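Side-chain contacts in OXA-46 oxacillinase (Pseudomonas aeruginosa, PDB 3IF6), which probably hydrolyses beta-lactam antibiotics to substituted beta-amino acids, as a class D serine beta-lactamase: residues 36-41 / 249-254; 44-49 / 254-259. One frame throughout, in Å; residues are numbered along the deposited sequence.

Interaction 1: residues 36-41 / 249-254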
loop_
_atom_site.group_PDB
_atom_site.type_symbol
_atom_site.label_atom_id
_atom_site.label_comp_id
_atom_site.label_asym_id
_atom_site.label_seq_id
_atom_site.Cartn_x
_atom_site.Cartn_y
_atom_site.Cartn_z
ATOM N N SER B 36 30.477 -4.103 -7.875
ATOM C CA SER B 36 31.506 -4.928 -8.517
ATOM C C SER B 36 31.389 -6.423 -8.153
ATOM O O SER B 36 31.895 -7.276 -8.867
ATOM C CB SER B 36 32.914 -4.339 -8.315
ATOM O OG SER B 36 33.217 -4.170 -6.942
ATOM N N ASP B 37 30.674 -6.734 -7.080
ATOM C CA ASP B 37 30.349 -8.129 -6.758
ATOM C C ASP B 37 29.382 -8.777 -7.770
ATOM O O ASP B 37 29.252 -10.010 -7.836
ATOM C CB ASP B 37 29.746 -8.239 -5.355
ATOM C CG ASP B 37 30.783 -8.073 -4.239
ATOM O OD1 ASP B 37 32.013 -8.306 -4.462
ATOM O OD2 ASP B 37 30.328 -7.708 -3.122
ATOM N N LEU B 38 28.686 -7.946 -8.534
ATOM C CA LEU B 38 27.844 -8.446 -9.587
ATOM C C LEU B 38 28.317 -7.869 -10.920
ATOM O O LEU B 38 27.508 -7.607 -11.806
ATOM C CB LEU B 38 26.402 -8.063 -9.298
ATOM C CG LEU B 38 25.340 -9.033 -8.781
ATOM C CD1 LEU B 38 25.881 -10.349 -8.243
ATOM C CD2 LEU B 38 24.485 -8.301 -7.762
ATOM N N GLN B 39 29.634 -7.680 -11.058
ATOM C CA GLN B 39 30.248 -7.095 -12.250
ATOM C C GLN B 39 29.380 -5.987 -12.809
ATOM O O GLN B 39 29.057 -6.006 -13.996
ATOM C CB GLN B 39 30.475 -8.148 -13.342
ATOM C CG GLN B 39 31.441 -9.249 -12.961
ATOM C CD GLN B 39 30.976 -9.996 -11.721
ATOM O OE1 GLN B 39 31.549 -9.840 -10.627
ATOM N NE2 GLN B 39 29.911 -10.777 -11.869
ATOM N N ALA B 40 28.986 -5.041 -11.952
ATOM C CA ALA B 40 28.083 -3.961 -12.375
ATOM C C ALA B 40 28.713 -2.593 -12.206
ATOM O O ALA B 40 29.530 -2.386 -11.325
ATOM C CB ALA B 40 26.711 -4.044 -11.632
ATOM N N GLU B 41 28.324 -1.664 -13.067
ATOM C CA GLU B 41 28.705 -0.271 -12.938
ATOM C C GLU B 41 27.437 0.549 -12.688
ATOM O O GLU B 41 26.433 0.382 -13.391
ATOM C CB GLU B 41 29.346 0.230 -14.230
ATOM C CG GLU B 41 30.520 -0.587 -14.737
ATOM C CD GLU B 41 31.869 0.010 -14.372
ATOM O OE1 GLU B 41 31.937 1.238 -14.091
ATOM O OE2 GLU B 41 32.859 -0.755 -14.364
ATOM N N ARG B 249 19.480 -4.793 -10.597
ATOM C CA ARG B 249 18.933 -3.551 -10.118
ATOM C C ARG B 249 18.494 -3.732 -8.677
ATOM O O ARG B 249 19.032 -3.062 -7.787
ATOM C CB ARG B 249 17.794 -3.058 -11.001
ATOM C CG ARG B 249 18.223 -2.748 -12.426
ATOM C CD ARG B 249 16.999 -2.535 -13.252
ATOM N NE ARG B 249 16.217 -3.760 -13.247
ATOM C CZ ARG B 249 15.044 -3.901 -13.843
ATOM N NH1 ARG B 249 14.509 -2.878 -14.482
ATOM N NH2 ARG B 249 14.421 -5.061 -13.783
ATOM N N GLU B 250 17.552 -4.653 -8.449
ATOM C CA GLU B 250 17.052 -4.943 -7.096
ATOM C C GLU B 250 18.086 -5.640 -6.232
ATOM O O GLU B 250 18.051 -5.524 -5.012
ATOM C CB GLU B 250 15.752 -5.770 -7.134
ATOM C CG GLU B 250 14.476 -4.941 -7.353
ATOM C CD GLU B 250 13.311 -5.710 -8.003
ATOM O OE1 GLU B 250 12.322 -6.006 -7.308
ATOM O OE2 GLU B 250 13.372 -6.007 -9.229
ATOM N N ALA B 251 18.992 -6.394 -6.836
ATOM C CA ALA B 251 19.863 -7.217 -6.006
ATOM C C ALA B 251 20.970 -6.403 -5.318
ATOM O O ALA B 251 21.315 -6.676 -4.167
ATOM C CB ALA B 251 20.431 -8.397 -6.785
ATOM N N ILE B 252 21.504 -5.413 -6.027
ATOM C CA ILE B 252 22.495 -4.511 -5.462
ATOM C C ILE B 252 21.898 -3.594 -4.365
ATOM O O ILE B 252 22.429 -3.520 -3.252
ATOM C CB ILE B 252 23.186 -3.658 -6.567
ATOM C CG1 ILE B 252 24.046 -4.554 -7.463
ATOM C CG2 ILE B 252 24.035 -2.534 -5.942
ATOM C CD1 ILE B 252 24.446 -3.907 -8.778
ATOM N N ALA B 253 20.802 -2.903 -4.691
ATOM C CA ALA B 253 20.189 -1.966 -3.768
ATOM C C ALA B 253 19.680 -2.651 -2.513
ATOM O O ALA B 253 19.766 -2.085 -1.428
ATOM C CB ALA B 253 19.065 -1.178 -4.449
ATOM N N ARG B 254 19.139 -3.856 -2.659
ATOM C CA ARG B 254 18.643 -4.629 -1.522
ATOM C C ARG B 254 19.768 -5.034 -0.592
ATOM O O ARG B 254 19.577 -5.000 0.623
ATOM C CB ARG B 254 17.970 -5.903 -1.973
ATOM C CG ARG B 254 16.574 -5.739 -2.417
ATOM C CD ARG B 254 15.925 -7.097 -2.523
ATOM N NE ARG B 254 14.534 -6.949 -2.917
ATOM C CZ ARG B 254 13.489 -7.057 -2.092
ATOM N NH1 ARG B 254 13.661 -7.348 -0.800
ATOM N NH2 ARG B 254 12.260 -6.891 -2.579
#
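I252 reaches out from helix 247-259 and meets L38 and A40 with two different atoms of one branch. The branch's first carbon takes the leucine: L38 CD2 lies 3.8 Å from I252 CG1. Its tip takes the alanine, with A40 CB 3.6 Å from I252 CD1. The first torsion explains this reach: I252 holds CG1 anti to its carbonyl carbon (chi1 -68°), which carries the long arm off the helix toward the loop. L38 and I252 are not end-on; their side chains slide past each other in opposite directions, and the same CD2 of L38 also comes within 4.2 Å of A251 CB, one residue earlier on the helix. The contact is purely apolar, with no hydrogen bond between the segments. What presents L38 and A40 together is the end of helix 32-36, a Schellman motif with Q39 at positive phi as the C-prime residue; L38 and A40, flanking Q39, both direct their CB atoms at helix 247-259. L38 O accepts a hydrogen bond from K248 NZ. E41, just ahead of strand 42-48, makes backbone hydrogen bonds with D238, and I252 also rests on L235 of the same strand, 229-238.

Interaction 2: residues 44-49 / 254-259; sequences IVIADE and RAILRS
I44 sets CG1 anti to its backbone N (chi1 -167°), with CG2 between the N and the carbonyl carbon, which leaves both CG2 and CD1 touching I256 CD1; I256 sends CG1 anti to its own carbonyl carbon (chi1 -60°), and the two side chains meet tip to tip. This is helix-on-sheet packing in the penicillin-recognising serine beta-lactamase fold, with the C-terminal helix 247-259 lying against strand 42-48. I256 CD1 lies 4.0 Å from I44 CG2 and at the same distance from I44 CD1. Its other branch serves the next residue of the strand that faces helix 247-259: I256 CG2 approaches I46 CG2 to 4.3 Å. I46 also has L257 nearby, though more loosely, with L257 CD2 4.8 Å from I46 CG1. Alternation along the strand divides the work. I44 and I46 face this helix, whereas V45 and A47 pack against helix 168-179, so the sheet is clothed by a helix on each side. F34 of helix 32-36 adds to the hydrophobic surroundings of I256. Near the helix's C-terminal end, S259 OG donates a 2.8 Å hydrogen bond to I256 O, meeting a lone pair in the carbonyl plane at a C=O...OG angle of 124°.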
loop_
_atom_site.group_PDB
_atom_site.type_symbol
_atom_site.label_atom_id
_atom_site.label_comp_id
_atom_site.label_asym_id
_atom_site.label_seq_id
_atom_site.Cartn_x
_atom_site.Cartn_y
_atom_site.Cartn_z
ATOM N N ILE B 44 24.145 4.659 -6.568
ATOM C CA ILE B 44 22.997 4.696 -5.686
ATOM C C ILE B 44 23.034 5.971 -4.823
ATOM O O ILE B 44 24.097 6.390 -4.391
ATOM C CB ILE B 44 22.925 3.415 -4.808
ATOM C CG1 ILE B 44 21.544 3.293 -4.117
ATOM C CG2 ILE B 44 24.090 3.368 -3.831
ATOM C CD1 ILE B 44 21.206 1.887 -3.652
ATOM N N VAL B 45 21.873 6.598 -4.634
ATOM C CA VAL B 45 21.659 7.533 -3.552
ATOM C C VAL B 45 20.687 6.893 -2.574
ATOM O O VAL B 45 19.553 6.542 -2.941
ATOM C CB VAL B 45 21.033 8.835 -4.035
ATOM C CG1 VAL B 45 20.808 9.759 -2.863
ATOM C CG2 VAL B 45 21.885 9.512 -5.077
ATOM N N ILE B 46 21.095 6.718 -1.325
ATOM C CA ILE B 46 20.077 6.457 -0.309
ATOM C C ILE B 46 19.922 7.485 0.825
ATOM O O ILE B 46 20.848 7.708 1.618
ATOM C CB ILE B 46 19.965 4.975 0.165
ATOM C CG1 ILE B 46 19.648 4.907 1.660
ATOM C CG2 ILE B 46 21.128 4.114 -0.311
ATOM C CD1 ILE B 46 20.816 4.880 2.512
ATOM N N ALA B 47 18.727 8.096 0.848
ATOM C CA ALA B 47 18.285 9.039 1.867
ATOM C C ALA B 47 17.601 8.343 3.043
ATOM O O ALA B 47 16.386 8.183 3.051
ATOM C CB ALA B 47 17.354 10.061 1.247
ATOM N N ASP B 48 18.354 8.014 4.075
ATOM C CA ASP B 48 17.811 7.360 5.245
ATOM C C ASP B 48 17.331 8.365 6.276
ATOM O O ASP B 48 18.081 9.147 6.791
ATOM C CB ASP B 48 18.843 6.431 5.855
ATOM C CG ASP B 48 18.382 5.855 7.103
ATOM O OD1 ASP B 48 17.428 6.400 7.630
ATOM O OD2 ASP B 48 18.929 4.868 7.559
ATOM N N GLU B 49 16.037 8.365 6.530
ATOM C CA GLU B 49 15.426 9.354 7.390
ATOM C C GLU B 49 14.738 8.917 8.686
ATOM O O GLU B 49 14.012 9.688 9.280
ATOM C CB GLU B 49 14.593 10.314 6.554
ATOM C CG GLU B 49 15.417 10.967 5.501
ATOM C CD GLU B 49 14.635 11.833 4.563
ATOM O OE1 GLU B 49 13.430 12.000 4.740
ATOM O OE2 GLU B 49 15.244 12.376 3.639
ATOM N N ARG B 254 19.139 -3.856 -2.659
ATOM C CA ARG B 254 18.643 -4.629 -1.522
ATOM C C ARG B 254 19.768 -5.034 -0.592
ATOM O O ARG B 254 19.577 -5.000 0.623
ATOM C CB ARG B 254 17.970 -5.903 -1.973
ATOM C CG ARG B 254 16.574 -5.739 -2.417
ATOM C CD ARG B 254 15.925 -7.097 -2.523
ATOM N NE ARG B 254 14.534 -6.949 -2.917
ATOM C CZ ARG B 254 13.489 -7.057 -2.092
ATOM N NH1 ARG B 254 13.661 -7.348 -0.800
ATOM N NH2 ARG B 254 12.260 -6.891 -2.579
ATOM N N ALA B 255 20.915 -5.445 -1.148
ATOM C CA ALA B 255 22.082 -5.771 -0.326
ATOM C C ALA B 255 22.574 -4.551 0.479
ATOM O O ALA B 255 22.899 -4.667 1.670
ATOM C CB ALA B 255 23.208 -6.371 -1.160
ATOM N N ILE B 256 22.607 -3.392 -0.171
ATOM C CA ILE B 256 22.887 -2.133 0.504
ATOM C C ILE B 256 21.799 -1.836 1.577
ATOM O O ILE B 256 22.135 -1.663 2.747
ATOM C CB ILE B 256 23.071 -1.005 -0.517
ATOM C CG1 ILE B 256 24.249 -1.344 -1.442
ATOM C CG2 ILE B 256 23.243 0.363 0.175
ATOM C CD1 ILE B 256 24.353 -0.468 -2.692
ATOM N N LEU B 257 20.510 -1.833 1.205
ATOM C CA LEU B 257 19.442 -1.656 2.189
ATOM C C LEU B 257 19.555 -2.603 3.376
ATOM O O LEU B 257 19.321 -2.182 4.512
ATOM C CB LEU B 257 18.047 -1.759 1.584
ATOM C CG LEU B 257 17.639 -0.754 0.509
ATOM C CD1 LEU B 257 16.423 -1.301 -0.226
ATOM C CD2 LEU B 257 17.416 0.687 1.028
ATOM N N ARG B 258 19.918 -3.862 3.140
ATOM C CA ARG B 258 20.102 -4.781 4.268
ATOM C C ARG B 258 21.320 -4.438 5.157
ATOM O O ARG B 258 21.208 -4.511 6.371
ATOM C CB ARG B 258 20.066 -6.259 3.848
ATOM C CG ARG B 258 18.646 -6.901 3.964
ATOM C CD ARG B 258 18.605 -8.437 3.757
ATOM N NE ARG B 258 19.106 -8.784 2.434
ATOM C CZ ARG B 258 18.366 -9.113 1.372
ATOM N NH1 ARG B 258 17.041 -9.202 1.465
ATOM N NH2 ARG B 258 18.969 -9.376 0.207
ATOM N N SER B 259 22.454 -4.048 4.571
ATOM C CA SER B 259 23.631 -3.646 5.364
ATOM C C SER B 259 23.351 -2.470 6.352
ATOM O O SER B 259 23.785 -2.520 7.514
ATOM C CB SER B 259 24.859 -3.372 4.485
ATOM O OG SER B 259 24.721 -2.171 3.752
#

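Both interactions draw on helix 247-259, where their segments overlap at R254, a residue that makes neither contact, and their centres lie 12 Å apart on the same side of the chain's centre. Along the chain their segments alternate: 36-41 and 44-49 come first, then, after some 200 residues, 249-254 and 254-259. Moving from the loop into strand 42-48, the partners on the helix also move forward, which makes the two contacts one continuous apolar seam; A253 CB, 3.8 Å from I44 CD1, joins them. The seam joins the chain's last helix to an early strand of the mixed sheet, next to strand 229-238, well away from the predicted nucleophile S72.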